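Local coordinates for possible TctC subunit of the Tripartite Tricarboxylate Transport(TTT) Family (Rhodopseudomonas palustris, PDB 6HKE), which binds malate as the periplasmic substrate-binding protein of a tripartite tricarboxylate transporter, and probably delivers it for C4-dicarboxylate uptake, at residues V22-G27 and A143-G148; S172-A177 and M189-V194; P29-A34 and I51-G56. The protein carries 2 engineered substitutions. All blocks are in the same frame, centred on the assembly; numbering follows the deposited sequence.

Contact 1: V22-G27 and A143-G148; sequences VPFAKG and AHAGFG. With MLT (D-malate), chain D; LMR ((2S)-2-hydroxybutanedioic acid), chain E.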
loop_
_atom_site.group_PDB
_atom_site.type_symbol
_atom_site.label_atom_id
_atom_site.label_comp_id
_atom_site.label_asym_id
_atom_site.label_seq_id
_atom_site.Cartn_x
_atom_site.Cartn_y
_atom_site.Cartn_z
ATOM N N VAL A 22 10.994 -0.196 -5.420
ATOM C CA VAL A 22 9.705 -0.721 -4.902
ATOM C C VAL A 22 10.021 -1.868 -3.942
ATOM O O VAL A 22 10.771 -2.780 -4.304
ATOM C CB VAL A 22 8.790 -1.163 -6.064
ATOM C CG1 VAL A 22 7.623 -1.989 -5.573
ATOM C CG2 VAL A 22 8.284 0.034 -6.875
ATOM N N PRO A 23 9.507 -1.831 -2.685
ATOM C CA PRO A 23 9.833 -2.843 -1.672
ATOM C C PRO A 23 9.218 -4.235 -1.900
ATOM O O PRO A 23 9.558 -5.167 -1.167
ATOM C CB PRO A 23 9.231 -2.313 -0.360
ATOM C CG PRO A 23 8.847 -0.879 -0.637
ATOM C CD PRO A 23 8.674 -0.752 -2.136
ATOM N N PHE A 24 8.298 -4.343 -2.867
ATOM C CA PHE A 24 7.429 -5.531 -3.029
ATOM C C PHE A 24 7.547 -6.133 -4.426
ATOM O O PHE A 24 7.997 -5.483 -5.377
ATOM C CB PHE A 24 6.000 -5.137 -2.676
ATOM C CG PHE A 24 5.895 -4.683 -1.248
ATOM C CD1 PHE A 24 5.979 -5.599 -0.217
ATOM C CD2 PHE A 24 5.779 -3.338 -0.934
ATOM C CE1 PHE A 24 5.920 -5.181 1.105
ATOM C CE2 PHE A 24 5.711 -2.927 0.388
ATOM C CZ PHE A 24 5.784 -3.850 1.404
ATOM N N ALA A 25 7.117 -7.378 -4.518
ATOM C CA ALA A 25 7.207 -8.229 -5.727
ATOM C C ALA A 25 6.447 -7.567 -6.877
ATOM O O ALA A 25 5.408 -6.880 -6.625
ATOM C CB ALA A 25 6.678 -9.605 -5.423
ATOM N N LYS A 26 6.991 -7.740 -8.079
ATOM C CA LYS A 26 6.392 -7.303 -9.367
ATOM C C LYS A 26 4.937 -7.800 -9.435
ATOM O O LYS A 26 4.627 -8.880 -8.882
ATOM C CB LYS A 26 7.277 -7.795 -10.519
ATOM C CG LYS A 26 6.962 -7.166 -11.866
ATOM C CD LYS A 26 7.813 -7.670 -13.027
ATOM C CE LYS A 26 7.573 -6.891 -14.314
ATOM N NZ LYS A 26 8.322 -7.461 -15.466
ATOM N N GLY A 27 4.045 -7.014 -10.041
ATOM C CA GLY A 27 2.635 -7.399 -10.264
ATOM C C GLY A 27 1.706 -6.949 -9.145
ATOM O O GLY A 27 0.511 -6.859 -9.402
ATOM N N ALA A 143 -2.761 -14.124 4.900
ATOM C CA ALA A 143 -1.642 -13.701 4.035
ATOM C C ALA A 143 -1.339 -12.224 4.302
ATOM O O ALA A 143 -2.281 -11.425 4.440
ATOM C CB ALA A 143 -1.987 -13.973 2.593
ATOM N N HIS A 144 -0.056 -11.877 4.368
ATOM C CA HIS A 144 0.439 -10.473 4.366
ATOM C C HIS A 144 1.802 -10.460 3.668
ATOM O O HIS A 144 2.333 -11.560 3.410
ATOM C CB HIS A 144 0.479 -9.928 5.793
ATOM C CG HIS A 144 1.375 -10.698 6.697
ATOM N ND1 HIS A 144 2.737 -10.502 6.715
ATOM C CD2 HIS A 144 1.113 -11.655 7.617
ATOM C CE1 HIS A 144 3.293 -11.296 7.617
ATOM N NE2 HIS A 144 2.311 -12.025 8.191
ATOM N N ALA A 145 2.332 -9.271 3.372
ATOM C CA ALA A 145 3.657 -9.043 2.759
ATOM C C ALA A 145 4.667 -8.486 3.781
ATOM O O ALA A 145 5.582 -7.734 3.369
ATOM C CB ALA A 145 3.489 -8.119 1.585
ATOM N N GLY A 146 4.573 -8.878 5.056
ATOM C CA GLY A 146 5.566 -8.542 6.100
ATOM C C GLY A 146 5.136 -7.383 6.992
ATOM O O GLY A 146 4.192 -6.635 6.625
ATOM N N PHE A 147 5.842 -7.186 8.106
ATOM C CA PHE A 147 5.445 -6.259 9.198
ATOM C C PHE A 147 5.461 -4.796 8.704
ATOM O O PHE A 147 4.830 -3.949 9.352
ATOM C CB PHE A 147 6.299 -6.529 10.447
ATOM C CG PHE A 147 6.161 -7.911 11.065
ATOM C CD1 PHE A 147 5.169 -8.807 10.657
ATOM C CD2 PHE A 147 7.029 -8.321 12.071
ATOM C CE1 PHE A 147 5.046 -10.061 11.240
ATOM C CE2 PHE A 147 6.908 -9.578 12.647
ATOM C CZ PHE A 147 5.916 -10.443 12.234
ATOM N N GLY A 148 6.112 -4.496 7.577
ATOM C CA GLY A 148 6.135 -3.148 6.976
ATOM C C GLY A 148 5.073 -2.986 5.897
ATOM O O GLY A 148 5.038 -1.927 5.251
HETATM C C1 MLT D . 1.687 -4.184 1.011
HETATM O O1 MLT D . 1.967 -3.249 1.793
HETATM O O2 MLT D . 0.911 -5.099 1.370
HETATM C C2 MLT D . 2.337 -4.205 -0.353
HETATM O O3 MLT D . 2.261 -2.989 -1.125
HETATM C C3 MLT D . 1.699 -5.213 -1.262
HETATM C C4 MLT D . 2.515 -5.110 -2.524
HETATM O O4 MLT D . 2.681 -3.987 -3.073
HETATM O O5 MLT D . 3.019 -6.177 -2.931
HETATM C C1 LMR E . 1.419 -4.361 1.055
HETATM O O1A LMR E . 2.301 -3.667 1.585
HETATM O O1B LMR E . 0.517 -4.971 1.689
HETATM C C2 LMR E . 1.424 -4.459 -0.478
HETATM O O2 LMR E . 1.495 -3.206 -1.149
HETATM C C3 LMR E . 2.577 -5.314 -1.011
HETATM C C4 LMR E . 2.637 -5.089 -2.512
HETATM O O4A LMR E . 2.378 -6.056 -3.253
HETATM O O4B LMR E . 2.899 -3.937 -2.937
#

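Contact 2: S172-A177 and M189-V194; sequences SGTGPA and MCDQIV. With LMR ((2S)-2-hydroxybutanedioic acid), chain E; MLT (D-malate), chain D.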
loop_
_atom_site.group_PDB
_atom_site.type_symbol
_atom_site.label_atom_id
_atom_site.label_comp_id
_atom_site.label_asym_id
_atom_site.label_seq_id
_atom_site.Cartn_x
_atom_site.Cartn_y
_atom_site.Cartn_z
ATOM N N SER A 172 6.260 -12.066 -0.383
ATOM C CA SER A 172 7.146 -11.036 -0.986
ATOM C C SER A 172 6.322 -9.830 -1.462
ATOM O O SER A 172 6.947 -8.812 -1.837
ATOM C CB SER A 172 7.948 -11.625 -2.135
ATOM O OG SER A 172 7.103 -12.261 -3.091
ATOM N N GLY A 173 4.993 -9.971 -1.521
ATOM C CA GLY A 173 4.030 -8.908 -1.873
ATOM C C GLY A 173 2.614 -9.447 -1.860
ATOM O O GLY A 173 2.442 -10.669 -1.648
ATOM N N THR A 174 1.604 -8.609 -2.098
ATOM C CA THR A 174 0.194 -9.087 -2.193
ATOM C C THR A 174 -0.086 -9.557 -3.620
ATOM O O THR A 174 -1.155 -10.173 -3.831
ATOM C CB THR A 174 -0.828 -8.061 -1.709
ATOM O OG1 THR A 174 -0.643 -6.914 -2.540
ATOM C CG2 THR A 174 -0.673 -7.775 -0.230
ATOM N N GLY A 175 0.841 -9.355 -4.552
ATOM C CA GLY A 175 0.766 -10.048 -5.855
ATOM C C GLY A 175 0.854 -11.560 -5.660
ATOM O O GLY A 175 -0.093 -12.293 -5.911
ATOM N N PRO A 176 1.996 -12.085 -5.171
ATOM C CA PRO A 176 2.077 -13.495 -4.781
ATOM C C PRO A 176 1.018 -13.920 -3.750
ATOM O O PRO A 176 0.463 -14.990 -3.910
ATOM C CB PRO A 176 3.507 -13.608 -4.239
ATOM C CG PRO A 176 4.249 -12.579 -5.046
ATOM C CD PRO A 176 3.291 -11.405 -5.085
ATOM N N ALA A 177 0.757 -13.120 -2.717
ATOM C CA ALA A 177 -0.240 -13.466 -1.672
ATOM C C ALA A 177 -1.628 -13.635 -2.316
ATOM O O ALA A 177 -2.377 -14.536 -1.910
ATOM C CB ALA A 177 -0.259 -12.434 -0.574
ATOM N N MET A 189 -7.004 -12.182 3.697
ATOM C CA MET A 189 -6.006 -11.176 3.310
ATOM C C MET A 189 -6.724 -9.829 3.341
ATOM O O MET A 189 -7.907 -9.776 2.914
ATOM C CB MET A 189 -5.547 -11.515 1.893
ATOM C CG MET A 189 -4.207 -10.989 1.499
ATOM S SD MET A 189 -3.949 -11.609 -0.177
ATOM C CE MET A 189 -4.329 -10.156 -1.145
ATOM N N CYS A 190 -6.067 -8.801 3.867
ATOM C CA CYS A 190 -6.483 -7.400 3.642
ATOM C C CYS A 190 -5.591 -6.883 2.533
ATOM O O CYS A 190 -4.378 -7.050 2.684
ATOM C CB CYS A 190 -6.388 -6.587 4.918
ATOM S SG CYS A 190 -7.494 -7.254 6.184
ATOM N N ASP A 191 -6.174 -6.411 1.426
ATOM C CA ASP A 191 -5.368 -5.958 0.266
ATOM C C ASP A 191 -5.862 -4.591 -0.233
ATOM O O ASP A 191 -7.023 -4.253 -0.064
ATOM C CB ASP A 191 -5.344 -7.048 -0.802
ATOM C CG ASP A 191 -4.187 -6.967 -1.796
ATOM O OD1 ASP A 191 -3.278 -6.140 -1.589
ATOM O OD2 ASP A 191 -4.213 -7.739 -2.789
ATOM N N GLN A 192 -4.947 -3.841 -0.824
ATOM C CA GLN A 192 -5.214 -2.608 -1.592
ATOM C C GLN A 192 -6.120 -2.939 -2.791
ATOM O O GLN A 192 -5.922 -3.972 -3.466
ATOM C CB GLN A 192 -3.864 -1.993 -1.967
ATOM C CG GLN A 192 -3.174 -1.354 -0.769
ATOM C CD GLN A 192 -1.693 -1.200 -0.963
ATOM O OE1 GLN A 192 -1.229 -0.140 -1.383
ATOM N NE2 GLN A 192 -0.955 -2.274 -0.704
ATOM N N ILE A 193 -7.085 -2.062 -3.051
ATOM C CA ILE A 193 -8.152 -2.271 -4.061
ATOM C C ILE A 193 -7.530 -2.506 -5.447
ATOM O O ILE A 193 -8.080 -3.356 -6.168
ATOM C CB ILE A 193 -9.155 -1.095 -4.014
ATOM C CG1 ILE A 193 -10.411 -1.400 -4.828
ATOM C CG2 ILE A 193 -8.512 0.205 -4.441
ATOM C CD1 ILE A 193 -11.545 -0.450 -4.566
ATOM N N VAL A 194 -6.453 -1.807 -5.828
ATOM C CA VAL A 194 -5.844 -1.970 -7.189
ATOM C C VAL A 194 -5.358 -3.408 -7.377
ATOM O O VAL A 194 -5.452 -3.901 -8.472
ATOM C CB VAL A 194 -4.709 -0.978 -7.512
ATOM C CG1 VAL A 194 -5.217 0.446 -7.562
ATOM C CG2 VAL A 194 -3.546 -1.103 -6.561
HETATM C C1 LMR E . 1.419 -4.361 1.055
HETATM O O1A LMR E . 2.301 -3.667 1.585
HETATM O O1B LMR E . 0.517 -4.971 1.689
HETATM C C2 LMR E . 1.424 -4.459 -0.478
HETATM O O2 LMR E . 1.495 -3.206 -1.149
HETATM C C3 LMR E . 2.577 -5.314 -1.011
HETATM C C4 LMR E . 2.637 -5.089 -2.512
HETATM O O4A LMR E . 2.378 -6.056 -3.253
HETATM O O4B LMR E . 2.899 -3.937 -2.937
HETATM C C1 MLT D . 1.687 -4.184 1.011
HETATM O O1 MLT D . 1.967 -3.249 1.793
HETATM O O2 MLT D . 0.911 -5.099 1.370
HETATM C C2 MLT D . 2.337 -4.205 -0.353
HETATM O O3 MLT D . 2.261 -2.989 -1.125
HETATM C C3 MLT D . 1.699 -5.213 -1.262
HETATM C C4 MLT D . 2.515 -5.110 -2.524
HETATM O O4 MLT D . 2.681 -3.987 -3.073
HETATM O O5 MLT D . 3.019 -6.177 -2.931
#

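Contact 3: P29-A34 and I51-G56; sequences PTDTVA and IENMLG. With LMR ((2S)-2-hydroxybutanedioic acid), chain E; MLT (D-malate), chain D.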
loop_
_atom_site.group_PDB
_atom_site.type_symbol
_atom_site.label_atom_id
_atom_site.label_comp_id
_atom_site.label_asym_id
_atom_site.label_seq_id
_atom_site.Cartn_x
_atom_site.Cartn_y
_atom_site.Cartn_z
ATOM N N PRO A 29 0.255 -4.227 -5.923
ATOM C CA PRO A 29 -0.273 -2.866 -6.000
ATOM C C PRO A 29 0.812 -1.789 -6.084
ATOM O O PRO A 29 0.683 -0.902 -6.923
ATOM C CB PRO A 29 -1.065 -2.676 -4.703
ATOM C CG PRO A 29 -0.597 -3.819 -3.793
ATOM C CD PRO A 29 -0.213 -4.945 -4.730
ATOM N N THR A 30 1.834 -1.868 -5.223
ATOM C CA THR A 30 2.870 -0.819 -5.135
ATOM C C THR A 30 3.626 -0.785 -6.468
ATOM O O THR A 30 3.771 0.306 -7.051
ATOM C CB THR A 30 3.770 -1.009 -3.914
ATOM O OG1 THR A 30 3.020 -0.822 -2.714
ATOM C CG2 THR A 30 4.916 -0.025 -3.919
ATOM N N ASP A 31 4.079 -1.949 -6.932
ATOM C CA ASP A 31 4.728 -2.125 -8.251
ATOM C C ASP A 31 3.841 -1.575 -9.384
ATOM O O ASP A 31 4.369 -0.854 -10.239
ATOM C CB ASP A 31 5.037 -3.601 -8.469
ATOM C CG ASP A 31 5.655 -3.873 -9.823
ATOM O OD1 ASP A 31 6.840 -3.560 -9.983
ATOM O OD2 ASP A 31 4.922 -4.345 -10.707
ATOM N N THR A 32 2.543 -1.882 -9.381
ATOM C CA THR A 32 1.578 -1.526 -10.458
ATOM C C THR A 32 1.467 -0.000 -10.546
ATOM O O THR A 32 1.565 0.545 -11.656
ATOM C CB THR A 32 0.216 -2.182 -10.206
ATOM O OG1 THR A 32 0.386 -3.584 -10.427
ATOM C CG2 THR A 32 -0.890 -1.631 -11.084
ATOM N N VAL A 33 1.326 0.647 -9.393
ATOM C CA VAL A 33 1.208 2.122 -9.243
ATOM C C VAL A 33 2.497 2.789 -9.735
ATOM O O VAL A 33 2.407 3.741 -10.554
ATOM C CB VAL A 33 0.896 2.497 -7.780
ATOM C CG1 VAL A 33 0.976 3.994 -7.556
ATOM C CG2 VAL A 33 -0.476 1.985 -7.360
ATOM N N ALA A 34 3.644 2.366 -9.199
ATOM C CA ALA A 34 4.977 2.941 -9.510
ATOM C C ALA A 34 5.270 2.818 -11.013
ATOM O O ALA A 34 5.731 3.800 -11.620
ATOM C CB ALA A 34 6.033 2.270 -8.677
ATOM N N ILE A 51 12.658 0.832 -12.649
ATOM C CA ILE A 51 11.978 0.308 -11.430
ATOM C C ILE A 51 12.801 -0.874 -10.923
ATOM O O ILE A 51 13.044 -1.767 -11.708
ATOM C CB ILE A 51 10.522 -0.086 -11.714
ATOM C CG1 ILE A 51 9.664 1.136 -12.056
ATOM C CG2 ILE A 51 9.950 -0.874 -10.540
ATOM C CD1 ILE A 51 9.123 1.895 -10.842
ATOM N N GLU A 52 13.249 -0.831 -9.670
ATOM C CA GLU A 52 13.992 -1.930 -9.007
ATOM C C GLU A 52 13.093 -2.461 -7.882
ATOM O O GLU A 52 12.675 -1.644 -6.997
ATOM C CB GLU A 52 15.339 -1.407 -8.506
ATOM C CG GLU A 52 16.348 -2.503 -8.236
ATOM C CD GLU A 52 17.545 -2.064 -7.412
ATOM O OE1 GLU A 52 18.077 -2.900 -6.656
ATOM O OE2 GLU A 52 17.942 -0.886 -7.523
ATOM N N ASN A 53 12.723 -3.739 -7.962
ATOM C CA ASN A 53 11.907 -4.428 -6.935
ATOM C C ASN A 53 12.914 -5.040 -5.973
ATOM O O ASN A 53 13.759 -5.810 -6.428
ATOM C CB ASN A 53 10.944 -5.449 -7.529
ATOM C CG ASN A 53 9.923 -4.826 -8.457
ATOM O OD1 ASN A 53 10.169 -4.659 -9.651
ATOM N ND2 ASN A 53 8.768 -4.484 -7.917
ATOM N N MET A 54 12.899 -4.590 -4.724
ATOM C CA MET A 54 13.925 -4.946 -3.722
ATOM C C MET A 54 13.203 -5.507 -2.502
ATOM O O MET A 54 12.633 -4.713 -1.718
ATOM C CB MET A 54 14.787 -3.740 -3.343
ATOM C CG MET A 54 15.994 -4.119 -2.490
ATOM S SD MET A 54 16.958 -2.669 -2.016
ATOM C CE MET A 54 17.524 -2.155 -3.641
ATOM N N LEU A 55 13.236 -6.831 -2.365
ATOM C CA LEU A 55 12.447 -7.566 -1.355
ATOM C C LEU A 55 13.305 -7.750 -0.118
ATOM O O LEU A 55 14.536 -7.859 -0.265
ATOM C CB LEU A 55 12.041 -8.923 -1.918
ATOM C CG LEU A 55 11.545 -8.876 -3.353
ATOM C CD1 LEU A 55 11.139 -10.261 -3.824
ATOM C CD2 LEU A 55 10.415 -7.866 -3.484
ATOM N N GLY A 56 12.652 -7.848 1.032
ATOM C CA GLY A 56 13.299 -8.265 2.284
ATOM C C GLY A 56 12.825 -7.437 3.454
ATOM O O GLY A 56 12.371 -6.294 3.231
HETATM C C1 LMR E . 1.419 -4.361 1.055
HETATM O O1A LMR E . 2.301 -3.667 1.585
HETATM O O1B LMR E . 0.517 -4.971 1.689
HETATM C C2 LMR E . 1.424 -4.459 -0.478
HETATM O O2 LMR E . 1.495 -3.206 -1.149
HETATM C C3 LMR E . 2.577 -5.314 -1.011
HETATM C C4 LMR E . 2.637 -5.089 -2.512
HETATM O O4A LMR E . 2.378 -6.056 -3.253
HETATM O O4B LMR E . 2.899 -3.937 -2.937
HETATM C C1 MLT D . 1.687 -4.184 1.011
HETATM O O1 MLT D . 1.967 -3.249 1.793
HETATM O O2 MLT D . 0.911 -5.099 1.370
HETATM C C2 MLT D . 2.337 -4.205 -0.353
HETATM O O3 MLT D . 2.261 -2.989 -1.125
HETATM C C3 MLT D . 1.699 -5.213 -1.262
HETATM C C4 MLT D . 2.515 -5.110 -2.524
HETATM O O4 MLT D . 2.681 -3.987 -3.073
HETATM O O5 MLT D . 3.019 -6.177 -2.931
#

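Contact 1: V22-G27 and A143-G148
The ring of Phe24 meets segment 143-148 with its rim. CE1 of Phe24 lies 3.4 Å from the carbonyl O of Ala145. That oxygen sits at the ring edge, in the ring plane, so it faces the C-H border and not the pi cloud. Such an edge is probably slightly positive, which suits a carbonyl neighbour. CE1 of Phe24 also packs against CB of Ala145, at 3.8 Å. This methyl points toward the ring but stands beyond its rim, displaced to the side where the ligand lies.

Phe24 has CG anti to its carbonyl carbon (chi1 -61°), and this carries the ring out of 22-27 into the pocket. One face receives the ligand. D-malate and its (2S) enantiomer are modelled in overlapping positions there. C2 of D-malate sits over the ring centre, 3.5 Å above the plane. C3 of the (2S) form lies above the same face, nearer the rim. The opposite face rests on CB of Pro23. His80 adds a second ring, tilted by only about 20° from that of Phe24.

The type II periplasmic-binding-protein fold has two lobes with the ligand in the cleft between them. Segment 22-27 follows strand 18-22 in one lobe; segment 143-148 leaves strand 141-144 in the other. The contact therefore spans the cleft, and Phe24 and Ala145 both line the malate pocket.

The loop after strand 141-144 is held by its own bonds. Gly146 N donates to ND1 of His144, at 3.0 Å and close to the imidazole plane. At the Gly146 backbone angles a CB would press on the carbonyl O of Ala145. Ser151 OG bonds to Ala145 N, and Tyr152 meets the His144 ring edge-to-face.

Contact 2: S172-A177 and M189-V194
The polar part of the contact is Thr174 against Asp191. OG1 of Thr174 lies 2.9 Å from OD1 of Asp191, the two side chains approaching from opposite directions. OG1 of Thr174 is also near O4A of the (2S)-malate, 3.2 Å away. OG1 stands between the Thr174 backbone N and carbonyl carbon (chi1 59°), which places it between Asp191 and the ligand. Asp191 has further partners. OD1 takes a weak bond from Gln192 N, and OD2 is bonded to ND2 of Asn195. These grips probably hold the carboxylate in place behind Thr174.

The ligand bonds come from both segments. Thr174 N donates to O4A of the (2S) form, 2.9 Å at 154°, and equally to O5 of the overlapping D-malate. Gly173 is the N-cap of helix 174-182, so this N-H belongs to the helix start, which would probably favour a carboxylate. Gln192 reaches in with NE2, 2.7 Å from the hydroxyl O2 of (2S)-malate. Its bond to O3 of D-malate is weak. A CB on Gly173 would collide with O5 of D-malate.

The apolar part is carried by Met189. SD of Met189 sits 3.8 Å from CB of Ala177, and CE of Met189 turns to CB of Thr174.

Strand 188-192 runs antiparallel to strand 102-118 and parallel to strand 141-144. Helix 174-182 lies on one side of it. Helix 150-162 meets Cys190 and Gln192, while Pro29 of helix 29-45 touches Thr174 and Gln192.

Contact 3: P29-A34 and I51-G56
Two residues of helix 29-45 do the touching: Asp31 meets Asn53, and Ala34 meets Ile51. The helix begins with Pro29, whose ring lies against the ligand, CD 3.2 Å from O4A of (2S)-malate. Thr30 comes next and also serves the pocket. Its N donates to O4 of D-malate, 3.1 Å, and OG1 of Thr30 lies 2.8 Å from the hydroxyl O3 of the same molecule. Both groups sit in the first turn, where the helix end would probably favour an anionic ligand.

Asp31 turns to the strand instead. CG is anti to its backbone N, and this swings the carboxylate over to Asn53. ND2 of Asn53 donates to OD1 of Asp31, 3.0 Å at 165°. OD1 of Asp31 lies close to the Asn53 amide plane, but ND2 comes from above the carboxylate, 41° out of its plane. The two side chains cross at about a right angle. OD1 of Asp31 also forms a salt bridge with Arg35, and OD2 takes the N-H of Gly27. ND2 of Asn53 is bonded to the carbonyl O of Phe24 as well. An alanine in place of Asn53 would remove the ND2 group that serves both acceptors, and is likely to leave the Phe24 carbonyl without this mate and the Asp31 carboxylate less firmly fixed.

One turn on, CB of Ala34 packs on CD1 of Ile51, 3.8 Å away.

This is a beta-alpha-beta unit: strand 18-22, helix 29-45, strand 49-53. The short helix and strand segments run nearly antiparallel, at 173°, with axes 10.2 Å apart. Strand 49-53 pairs in parallel with strand 18-22, and the helix packs over Val22 and over Val78 of strand 75-80.

The three contacts surround one malate pocket. Their centres lie about 7 Å apart for contacts 1 and 2, 8 Å for contacts 1 and 3, and 12 Å for contacts 2 and 3. Contact 3 falls between the two segments of contact 1 along the chain; contact 2 follows both. Contacts 1 and 3 meet through the neighbouring parallel strands 18-22 and 49-53. Contacts 1 and 2 meet through the neighbouring strands 141-144 and 188-192, and Ala25 N probably bonds to Ser172 O. Pro29 packs against Val194 between contacts 3 and 2. The pocket thus draws on both lobes, consistent with a binding protein closed around its ligand.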